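MarR family transcriptional regulator (Staphylococcus epidermidis, PDB 5HLI) probably acts as a dimeric, redox-sensing transcriptional regulator whose DNA binding responds to oxidation through formation of an intersubunit disulfide. Local coordinates at residues A[77-81]-A[82-86]; A[69-72]-A[73-77]; A[9-12]-A[13-16]. The protein carries 1 engineered substitution. One frame throughout, in Å; residues are numbered along the deposited sequence.

Contact 1 (A[77-81]-A[82-86]); sequences KRLEQ and SGWVK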
ATOM      1  N   LYS A  77      10.205  21.311  12.567  1.00 20.83           N
ATOM      2  CA  LYS A  77      11.300  22.186  12.159  1.00 21.67           C
ATOM      3  C   LYS A  77      11.442  22.213  10.644  1.00 22.82           C
ATOM      4  O   LYS A  77      11.649  23.280  10.051  1.00 22.76           O
ATOM      5  CB  LYS A  77      12.608  21.739  12.809  1.00 21.05           C
ATOM      6  CG  LYS A  77      12.723  22.067  14.288  1.00 21.76           C
ATOM      7  CD  LYS A  77      14.093  21.674  14.817  1.00 27.99           C
ATOM      8  CE  LYS A  77      14.255  22.046  16.282  1.00 32.46           C
ATOM      9  NZ  LYS A  77      15.594  21.643  16.792  1.00 38.28           N
ATOM     10  N   ARG A  78      11.324  21.050   9.996  1.00 22.64           N
ATOM     11  CA  ARG A  78      11.420  21.001   8.541  1.00 20.25           C
ATOM     12  C   ARG A  78      10.248  21.719   7.884  1.00 24.48           C
ATOM     13  O   ARG A  78      10.425  22.421   6.880  1.00 26.31           O
ATOM     14  CB  ARG A  78      11.498  19.548   8.068  1.00 20.19           C
ATOM     15  CG  ARG A  78      11.479  19.384   6.551  1.00 24.69           C
ATOM     16  CD  ARG A  78      12.603  20.178   5.880  1.00 25.98           C
ATOM     17  NE  ARG A  78      12.518  20.124   4.421  1.00 27.10           N
ATOM     18  CZ  ARG A  78      13.278  20.841   3.597  1.00 32.76           C
ATOM     19  NH1 ARG A  78      14.192  21.669   4.084  1.00 25.08           N
ATOM     20  NH2 ARG A  78      13.127  20.728   2.284  1.00 29.53           N
ATOM     21  N   LEU A  79       9.041  21.559   8.435  1.00 19.52           N
ATOM     22  CA  LEU A  79       7.891  22.267   7.885  1.00 21.96           C
ATOM     23  C   LEU A  79       8.013  23.772   8.081  1.00 22.69           C
ATOM     24  O   LEU A  79       7.495  24.545   7.267  1.00 24.96           O
ATOM     25  CB  LEU A  79       6.600  21.743   8.514  1.00 20.48           C
ATOM     26  CG  LEU A  79       6.142  20.376   8.004  1.00 22.15           C
ATOM     27  CD1 LEU A  79       4.941  19.875   8.793  1.00 21.40           C
ATOM     28  CD2 LEU A  79       5.814  20.450   6.516  1.00 20.66           C
ATOM     29  N   GLU A  80       8.692  24.210   9.145  1.00 21.70           N
ATOM     30  CA  GLU A  80       8.927  25.640   9.316  1.00 23.15           C
ATOM     31  C   GLU A  80      10.000  26.137   8.354  1.00 26.05           C
ATOM     32  O   GLU A  80       9.850  27.204   7.747  1.00 23.58           O
ATOM     33  CB  GLU A  80       9.323  25.946  10.761  1.00 21.63           C
ATOM     34  CG  GLU A  80       9.786  27.383  10.978  1.00 25.01           C
ATOM     35  CD  GLU A  80      10.161  27.674  12.419  1.00 31.00           C
ATOM     36  OE1 GLU A  80       9.589  28.618  13.004  1.00 32.72           O
ATOM     37  OE2 GLU A  80      11.026  26.958  12.969  1.00 26.62           O
ATOM     38  N   GLN A  81      11.088  25.376   8.205  1.00 24.15           N
ATOM     39  CA  GLN A  81      12.153  25.776   7.292  1.00 30.85           C
ATOM     40  C   GLN A  81      11.664  25.852   5.852  1.00 29.81           C
ATOM     41  O   GLN A  81      12.143  26.689   5.080  1.00 27.97           O
ATOM     42  CB  GLN A  81      13.332  24.808   7.402  1.00 27.00           C
ATOM     43  CG  GLN A  81      14.113  24.914   8.704  1.00 36.91           C
ATOM     44  CD  GLN A  81      14.777  26.267   8.881  1.00 45.24           C
ATOM     45  OE1 GLN A  81      15.380  26.802   7.948  1.00 49.59           O
ATOM     46  NE2 GLN A  81      14.673  26.829  10.081  1.00 46.96           N
ATOM     47  N   SER A  82      10.714  25.000   5.473  1.00 25.67           N
ATOM     48  CA  SER A  82      10.201  24.975   4.110  1.00 26.35           C
ATOM     49  C   SER A  82       8.958  25.838   3.932  1.00 28.32           C
ATOM     50  O   SER A  82       8.309  25.755   2.886  1.00 27.10           O
ATOM     51  CB  SER A  82       9.912  23.533   3.677  1.00 27.86           C
ATOM     52  OG  SER A  82       9.094  22.866   4.618  1.00 25.51           O
ATOM     53  N   GLY A  83       8.609  26.649   4.928  1.00 23.78           N
ATOM     54  CA  GLY A  83       7.598  27.675   4.758  1.00 24.17           C
ATOM     55  C   GLY A  83       6.163  27.244   4.950  1.00 25.87           C
ATOM     56  O   GLY A  83       5.260  27.953   4.491  1.00 20.81           O
ATOM     57  N   TRP A  84       5.913  26.118   5.621  1.00 25.42           N
ATOM     58  CA  TRP A  84       4.547  25.638   5.809  1.00 21.43           C
ATOM     59  C   TRP A  84       3.932  26.091   7.128  1.00 24.09           C
ATOM     60  O   TRP A  84       2.733  26.392   7.179  1.00 21.50           O
ATOM     61  CB  TRP A  84       4.508  24.110   5.742  1.00 22.29           C
ATOM     62  CG  TRP A  84       4.811  23.539   4.395  1.00 18.72           C
ATOM     63  CD1 TRP A  84       6.043  23.271   3.875  1.00 22.30           C
ATOM     64  CD2 TRP A  84       3.861  23.131   3.405  1.00 18.37           C
ATOM     65  NE1 TRP A  84       5.920  22.734   2.615  1.00 21.83           N
ATOM     66  CE2 TRP A  84       4.588  22.636   2.306  1.00 19.71           C
ATOM     67  CE3 TRP A  84       2.464  23.143   3.339  1.00 20.33           C
ATOM     68  CZ2 TRP A  84       3.969  22.159   1.155  1.00 21.62           C
ATOM     69  CZ3 TRP A  84       1.852  22.663   2.200  1.00 23.01           C
ATOM     70  CH2 TRP A  84       2.602  22.180   1.122  1.00 21.58           C
ATOM     71  N   VAL A  85       4.715  26.119   8.205  1.00 20.87           N
ATOM     72  CA  VAL A  85       4.210  26.434   9.534  1.00 24.30           C
ATOM     73  C   VAL A  85       5.139  27.443  10.193  1.00 24.23           C
ATOM     74  O   VAL A  85       6.262  27.677   9.748  1.00 23.60           O
ATOM     75  CB  VAL A  85       4.080  25.182  10.432  1.00 22.34           C
ATOM     76  CG1 VAL A  85       3.146  24.149   9.806  1.00 21.99           C
ATOM     77  CG2 VAL A  85       5.453  24.583  10.707  1.00 22.04           C
ATOM     78  N   LYS A  86       4.653  28.032  11.281  1.00 23.89           N
ATOM     79  CA  LYS A  86       5.481  28.775  12.216  1.00 24.54           C
ATOM     80  C   LYS A  86       5.565  28.013  13.532  1.00 23.37           C
ATOM     81  O   LYS A  86       4.614  27.343  13.944  1.00 24.60           O
ATOM     82  CB  LYS A  86       4.928  30.182  12.464  1.00 27.34           C
ATOM     83  CG  LYS A  86       4.961  31.081  11.240  1.00 32.20           C
ATOM     84  CD  LYS A  86       4.616  32.517  11.596  1.00 32.76           C
ATOM     85  CE  LYS A  86       4.851  33.440  10.410  1.00 39.21           C
ATOM     86  NZ  LYS A  86       6.272  33.395   9.955  1.00 39.19           N
TER
HETATM   87  O   HOH W   1       7.698  29.035   8.155  1.00 24.80           O
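The carbonyl oxygen Arg78 O is gripped twice by Ser82, from opposite faces of its plane: Ser82 OG reaches Arg78 O at 2.7 Å and Ser82 N reaches Arg78 O at 3.0 Å. The hydroxyl can fold back because chi1 of Ser82, 52°, sets OG between its own backbone N and carbonyl carbon. The Arg78 chain bends round on the same residue and lays one face of its guanidinium over Ser82 CB, 4.3 Å from CZ. One residue on, the helix ends in a Schellman motif, with Gly83 at positive phi as its C-prime residue. Trp84 N bonds to Leu79 O at 2.8 Å, almost straight down the carbonyl, while Gly83 N meets Glu80 O at 3.1 Å from above the carbonyl plane. A water donates to both Glu80 O and Val85 O and so bridges the helix end to the start of the strand. Leu79 packs against both residues that follow the glycine: its CD2 rests obliquely on the Trp84 five-membered ring in an off-centre CH-pi contact, and Leu79 CB packs against Val85 CG2 at 3.8 Å. The extended Glu80 chain carries OE2 to a salt bridge with Arg87 NH1. In the winged-helix fold, this turn carries the chain from helix 69-81 into strand 85-89, whose start pairs with strand 97-101, while Leu79, Trp84 and Val85 all lean on helix 41-52.

Contact 2 (A[69-72]-A[73-77]); sequences SNTL and TPMLK. Engineered in segment 73-77: Met75 (natural residue Leu).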
ATOM      1  N   SER A  69       6.533  13.446  20.805  1.00 18.56           N
ATOM      2  CA  SER A  69       7.054  14.783  20.544  1.00 25.93           C
ATOM      3  C   SER A  69       8.466  14.724  19.974  1.00 26.87           C
ATOM      4  O   SER A  69       8.836  15.572  19.153  1.00 26.32           O
ATOM      5  CB  SER A  69       7.018  15.628  21.819  1.00 26.48           C
ATOM      6  OG  SER A  69       7.866  15.096  22.819  1.00 31.83           O
ATOM      7  N   ASN A  70       9.262  13.727  20.379  1.00 21.26           N
ATOM      8  CA  ASN A  70      10.590  13.569  19.795  1.00 24.91           C
ATOM      9  C   ASN A  70      10.506  13.266  18.304  1.00 22.85           C
ATOM     10  O   ASN A  70      11.300  13.787  17.514  1.00 22.53           O
ATOM     11  CB  ASN A  70      11.368  12.467  20.513  1.00 28.23           C
ATOM     12  CG  ASN A  70      12.026  12.957  21.790  1.00 36.58           C
ATOM     13  OD1 ASN A  70      12.183  14.159  22.002  1.00 37.39           O
ATOM     14  ND2 ASN A  70      12.427  12.021  22.644  1.00 31.47           N
ATOM     15  N   THR A  71       9.557  12.416  17.903  1.00 25.07           N
ATOM     16  CA  THR A  71       9.381  12.125  16.483  1.00 26.48           C
ATOM     17  C   THR A  71       8.934  13.368  15.724  1.00 23.76           C
ATOM     18  O   THR A  71       9.424  13.645  14.623  1.00 23.96           O
ATOM     19  CB  THR A  71       8.371  10.988  16.300  1.00 20.38           C
ATOM     20  OG1 THR A  71       8.829   9.819  16.993  1.00 25.10           O
ATOM     21  CG2 THR A  71       8.192  10.649  14.825  1.00 26.95           C
ATOM     22  N   LEU A  72       8.020  14.144  16.310  1.00 22.42           N
ATOM     23  CA  LEU A  72       7.460  15.304  15.629  1.00 24.06           C
ATOM     24  C   LEU A  72       8.406  16.494  15.585  1.00 21.31           C
ATOM     25  O   LEU A  72       8.238  17.360  14.720  1.00 21.36           O
ATOM     26  CB  LEU A  72       6.160  15.730  16.307  1.00 22.03           C
ATOM     27  CG  LEU A  72       4.949  14.825  16.115  1.00 21.45           C
ATOM     28  CD1 LEU A  72       3.858  15.241  17.072  1.00 19.10           C
ATOM     29  CD2 LEU A  72       4.461  14.905  14.681  1.00 21.13           C
ATOM     30  N   THR A  73       9.378  16.562  16.497  1.00 22.65           N
ATOM     31  CA  THR A  73      10.236  17.742  16.582  1.00 23.64           C
ATOM     32  C   THR A  73      10.972  18.039  15.277  1.00 22.74           C
ATOM     33  O   THR A  73      10.869  19.178  14.790  1.00 20.77           O
ATOM     34  CB  THR A  73      11.204  17.593  17.764  1.00 23.72           C
ATOM     35  OG1 THR A  73      10.477  17.699  18.995  1.00 26.81           O
ATOM     36  CG2 THR A  73      12.285  18.666  17.720  1.00 27.37           C
ATOM     37  N   PRO A  74      11.697  17.101  14.655  1.00 26.96           N
ATOM     38  CA  PRO A  74      12.346  17.446  13.377  1.00 24.15           C
ATOM     39  C   PRO A  74      11.361  17.672  12.244  1.00 22.70           C
ATOM     40  O   PRO A  74      11.655  18.454  11.329  1.00 22.93           O
ATOM     41  CB  PRO A  74      13.254  16.239  13.103  1.00 26.44           C
ATOM     42  CG  PRO A  74      12.597  15.115  13.815  1.00 25.11           C
ATOM     43  CD  PRO A  74      12.017  15.719  15.061  1.00 23.06           C
ATOM     44  N   MET A  75      10.226  17.016  12.261  1.00 20.08           N
ATOM     45  CA  MET A  75       9.238  17.251  11.242  1.00 21.26           C
ATOM     46  C   MET A  75       8.706  18.661  11.248  1.00 20.52           C
ATOM     47  O   MET A  75       8.580  19.233  10.217  1.00 19.96           O
ATOM     48  CB  MET A  75       8.111  16.279  11.344  1.00 24.42           C
ATOM     49  CG  MET A  75       8.567  14.934  10.941  1.00 33.84           C
ATOM     50  SD  MET A  75       7.130  14.010  10.671  1.00 61.57           S
ATOM     51  CE  MET A  75       6.736  13.368  12.259  1.00 35.24           C
ATOM     52  N   LEU A  76       8.391  19.185  12.420  1.00 20.38           N
ATOM     53  CA  LEU A  76       7.882  20.548  12.512  1.00 18.73           C
ATOM     54  C   LEU A  76       8.960  21.564  12.157  1.00 22.21           C
ATOM     55  O   LEU A  76       8.673  22.581  11.513  1.00 20.39           O
ATOM     56  CB  LEU A  76       7.327  20.803  13.912  1.00 19.86           C
ATOM     57  CG  LEU A  76       5.987  20.114  14.184  1.00 22.69           C
ATOM     58  CD1 LEU A  76       5.619  20.215  15.649  1.00 27.79           C
ATOM     59  CD2 LEU A  76       4.899  20.722  13.308  1.00 24.08           C
ATOM     60  N   LYS A  77      10.205  21.311  12.567  1.00 20.83           N
ATOM     61  CA  LYS A  77      11.300  22.186  12.159  1.00 21.67           C
ATOM     62  C   LYS A  77      11.442  22.213  10.644  1.00 22.82           C
ATOM     63  O   LYS A  77      11.649  23.280  10.051  1.00 22.76           O
ATOM     64  CB  LYS A  77      12.608  21.739  12.809  1.00 21.05           C
ATOM     65  CG  LYS A  77      12.723  22.067  14.288  1.00 21.76           C
ATOM     66  CD  LYS A  77      14.093  21.674  14.817  1.00 27.99           C
ATOM     67  CE  LYS A  77      14.255  22.046  16.282  1.00 32.46           C
ATOM     68  NZ  LYS A  77      15.594  21.643  16.792  1.00 38.28           N
TER
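From Ser69 to Lys77 the backbone is one helix, kinked where Pro74 N has no hydrogen to give the preceding turn, with Leu76 N to Leu72 O (2.9 Å, 164° at the hydrogen) a straight bond that spans the kink. In place of an N-H, Pro74 turns its CD to Asn70 O at 3.2 Å and keeps CD nearly as close to Thr71 O. Just before the kink, the bond from Thr73 N to Ser69 O is weak, bent to 129°, but the threonine hydroxyl supplements it: OG1 sits beside its own backbone N, chi1 -70°, and donates to Ser69 O over 2.7 Å from above the carbonyl plane. Ser69 O thus takes two donors from one residue. This helix follows helix 58-65 in a helix-turn-helix unit and is probably the DNA-recognition helix, as in other MarR-family regulators. On its inner side Leu72 and Leu76 pack on Leu58 of helix 58-65 and Val46 of helix 41-52. Met75, an engineered residue in place of the natural leucine, bends at its last torsion and brings CE back along the helix between two neighbours. Met75 CE lies 3.7 Å from Leu72 CD2, the two side chains crossing at a slant, and 4.0 Å from Thr71 CG2, where the Thr71 and Met75 side chains run side by side. The hydroxyl of Thr71 turns instead to Ser68 OG.

Contact 3 (A[9-12]-A[13-16]); sequences MRLA and NQLC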
ATOM      1  N   MET A   9     -11.059 -19.797   0.010  1.00 56.63           N
ATOM      2  CA  MET A   9      -9.662 -19.539   0.341  1.00 57.39           C
ATOM      3  C   MET A   9      -8.900 -19.009  -0.867  1.00 59.51           C
ATOM      4  O   MET A   9      -8.046 -18.124  -0.733  1.00 54.81           O
ATOM      5  CB  MET A   9      -9.006 -20.817   0.862  1.00 56.78           C
ATOM      6  CG  MET A   9      -7.944 -20.598   1.923  1.00 50.84           C
ATOM      7  SD  MET A   9      -8.610 -20.757   3.589  1.00 62.05           S
ATOM      8  CE  MET A   9      -9.005 -22.505   3.627  1.00 59.43           C
ATOM      9  N   ARG A  10      -9.197 -19.537  -2.056  1.00 57.35           N
ATOM     10  CA  ARG A  10      -8.464 -19.137  -3.253  1.00 57.58           C
ATOM     11  C   ARG A  10      -8.860 -17.735  -3.698  1.00 60.16           C
ATOM     12  O   ARG A  10      -7.998 -16.912  -4.030  1.00 60.32           O
ATOM     13  CB  ARG A  10      -8.704 -20.147  -4.377  1.00 60.25           C
ATOM     14  CG  ARG A  10      -7.837 -19.922  -5.606  1.00 64.79           C
ATOM     15  CD  ARG A  10      -8.195 -20.890  -6.723  1.00 66.61           C
ATOM     16  NE  ARG A  10      -9.562 -20.696  -7.196  1.00 66.40           N
ATOM     17  CZ  ARG A  10      -9.901 -19.872  -8.182  1.00 69.37           C
ATOM     18  NH1 ARG A  10      -8.971 -19.163  -8.804  1.00 69.96           N
ATOM     19  NH2 ARG A  10     -11.171 -19.758  -8.548  1.00 72.63           N
ATOM     20  N   LEU A  11     -10.161 -17.464  -3.690  1.00 54.64           N
ATOM     21  CA  LEU A  11     -10.673 -16.149  -4.052  1.00 58.24           C
ATOM     22  C   LEU A  11     -10.136 -15.084  -3.102  1.00 59.48           C
ATOM     23  O   LEU A  11      -9.817 -13.971  -3.521  1.00 57.84           O
ATOM     24  CB  LEU A  11     -12.203 -16.145  -4.035  1.00 61.35           C
ATOM     25  CG  LEU A  11     -12.893 -17.139  -4.973  1.00 66.69           C
ATOM     26  CD1 LEU A  11     -14.367 -16.795  -5.128  1.00 63.85           C
ATOM     27  CD2 LEU A  11     -12.200 -17.171  -6.326  1.00 65.45           C
ATOM     28  N   ALA A  12     -10.035 -15.431  -1.823  1.00 55.72           N
ATOM     29  CA  ALA A  12      -9.514 -14.504  -0.823  1.00 51.73           C
ATOM     30  C   ALA A  12      -8.073 -14.122  -1.134  1.00 51.14           C
ATOM     31  O   ALA A  12      -7.714 -12.939  -1.116  1.00 52.41           O
ATOM     32  CB  ALA A  12      -9.621 -15.119   0.572  1.00 50.58           C
ATOM     33  N   ASN A  13      -7.231 -15.116  -1.427  1.00 41.45           N
ATOM     34  CA  ASN A  13      -5.862 -14.827  -1.837  1.00 48.10           C
ATOM     35  C   ASN A  13      -5.802 -14.041  -3.139  1.00 51.75           C
ATOM     36  O   ASN A  13      -4.787 -13.392  -3.408  1.00 51.35           O
ATOM     37  CB  ASN A  13      -5.063 -16.124  -1.983  1.00 39.74           C
ATOM     38  CG  ASN A  13      -4.523 -16.630  -0.661  1.00 51.74           C
ATOM     39  OD1 ASN A  13      -3.315 -16.602  -0.421  1.00 50.02           O
ATOM     40  ND2 ASN A  13      -5.416 -17.091   0.208  1.00 44.48           N
ATOM     41  N   GLN A  14      -6.861 -14.080  -3.950  1.00 50.06           N
ATOM     42  CA  GLN A  14      -6.859 -13.375  -5.227  1.00 53.32           C
ATOM     43  C   GLN A  14      -7.443 -11.970  -5.125  1.00 47.55           C
ATOM     44  O   GLN A  14      -6.902 -11.037  -5.728  1.00 45.36           O
ATOM     45  CB  GLN A  14      -7.622 -14.183  -6.280  1.00 54.41           C
ATOM     46  CG  GLN A  14      -6.827 -15.350  -6.847  1.00 55.61           C
ATOM     47  CD  GLN A  14      -7.524 -16.021  -8.013  1.00 70.24           C
ATOM     48  OE1 GLN A  14      -8.615 -15.617  -8.417  1.00 74.49           O
ATOM     49  NE2 GLN A  14      -6.891 -17.048  -8.569  1.00 69.70           N
ATOM     50  N   LEU A  15      -8.537 -11.794  -4.379  1.00 48.16           N
ATOM     51  CA  LEU A  15      -9.089 -10.453  -4.210  1.00 49.55           C
ATOM     52  C   LEU A  15      -8.151  -9.570  -3.394  1.00 48.89           C
ATOM     53  O   LEU A  15      -7.991  -8.382  -3.695  1.00 43.56           O
ATOM     54  CB  LEU A  15     -10.470 -10.520  -3.554  1.00 46.27           C
ATOM     55  CG  LEU A  15     -11.164  -9.166  -3.359  1.00 52.87           C
ATOM     56  CD1 LEU A  15     -11.168  -8.364  -4.653  1.00 46.27           C
ATOM     57  CD2 LEU A  15     -12.584  -9.339  -2.843  1.00 53.02           C
ATOM     58  N   CYS A  16      -7.520 -10.135  -2.361  1.00 43.29           N
ATOM     59  CA  CYS A  16      -6.559  -9.367  -1.577  1.00 49.23           C
ATOM     60  C   CYS A  16      -5.293  -9.082  -2.373  1.00 43.64           C
ATOM     61  O   CYS A  16      -4.678  -8.024  -2.201  1.00 37.87           O
ATOM     62  CB  CYS A  16      -6.223 -10.112  -0.284  1.00 35.38           C
ATOM     63  SG  CYS A  16      -7.630 -10.321   0.837  1.00 42.79           S
TER
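Ala12, Asn13 and Gln14 lie at the middle of two turns of the long helix 2-36, which here lies against the second subunit of the dimer. Asn13 doubles the usual i to i-4 bond: its backbone N reaches Met9 O at 3.2 Å and its amide ND2 reaches the same Met9 O at 3.0 Å, the two donors coming from opposite faces of the carbonyl plane. With CG beside its own backbone N (chi1 -83°), the side chain folds back along the helix, and its amide is also held from across the interface, where OD1 bonds to Tyr44 OH and ND2 to Phe113 O of the second subunit. This buried amide is therefore fixed at both ends. Gln14 runs extended over Arg10 O, its CG 3.4 Å from that oxygen. Its terminal amide stands nearly perpendicular to the Arg10 guanidinium, the planes 89° apart; NE2 and Arg10 NH1 meet as two donors, with no hydrogen bond between them as modelled. The polar partner of Arg10 is Glu7, a salt bridge through NH2. Leu15 N reaches Leu11 O nearly head-on at 2.7 Å, whereas Gln14 N comes from above the plane. Ala12 O receives Cys16 N at 3.1 Å, and the Cys16 sulfur, joined in a disulfide to Cys119 of the second subunit, also lies 3.3 Å from Ala12 O at its SG.

Contacts 1 and 2 are successive parts of one element: both use helix 69-81, they share Lys77, their centres lie 11 Å apart, and Val85 CG2 of contact 1 packs on Leu76 O of contact 2 at 3.9 Å. Together they cover the probable recognition helix and its exit toward the wing. Contact 3 belongs to the other side of the chain's centre, 44 Å from contact 1 and 40 Å from contact 2 between centres. It holds one end, Cys16, of an intersubunit disulfide, so an effect of oxidation on DNA binding would probably be relayed over that distance. The copper ion at Gln1 and Ser2 lies about 12 Å from the Met9 side chain.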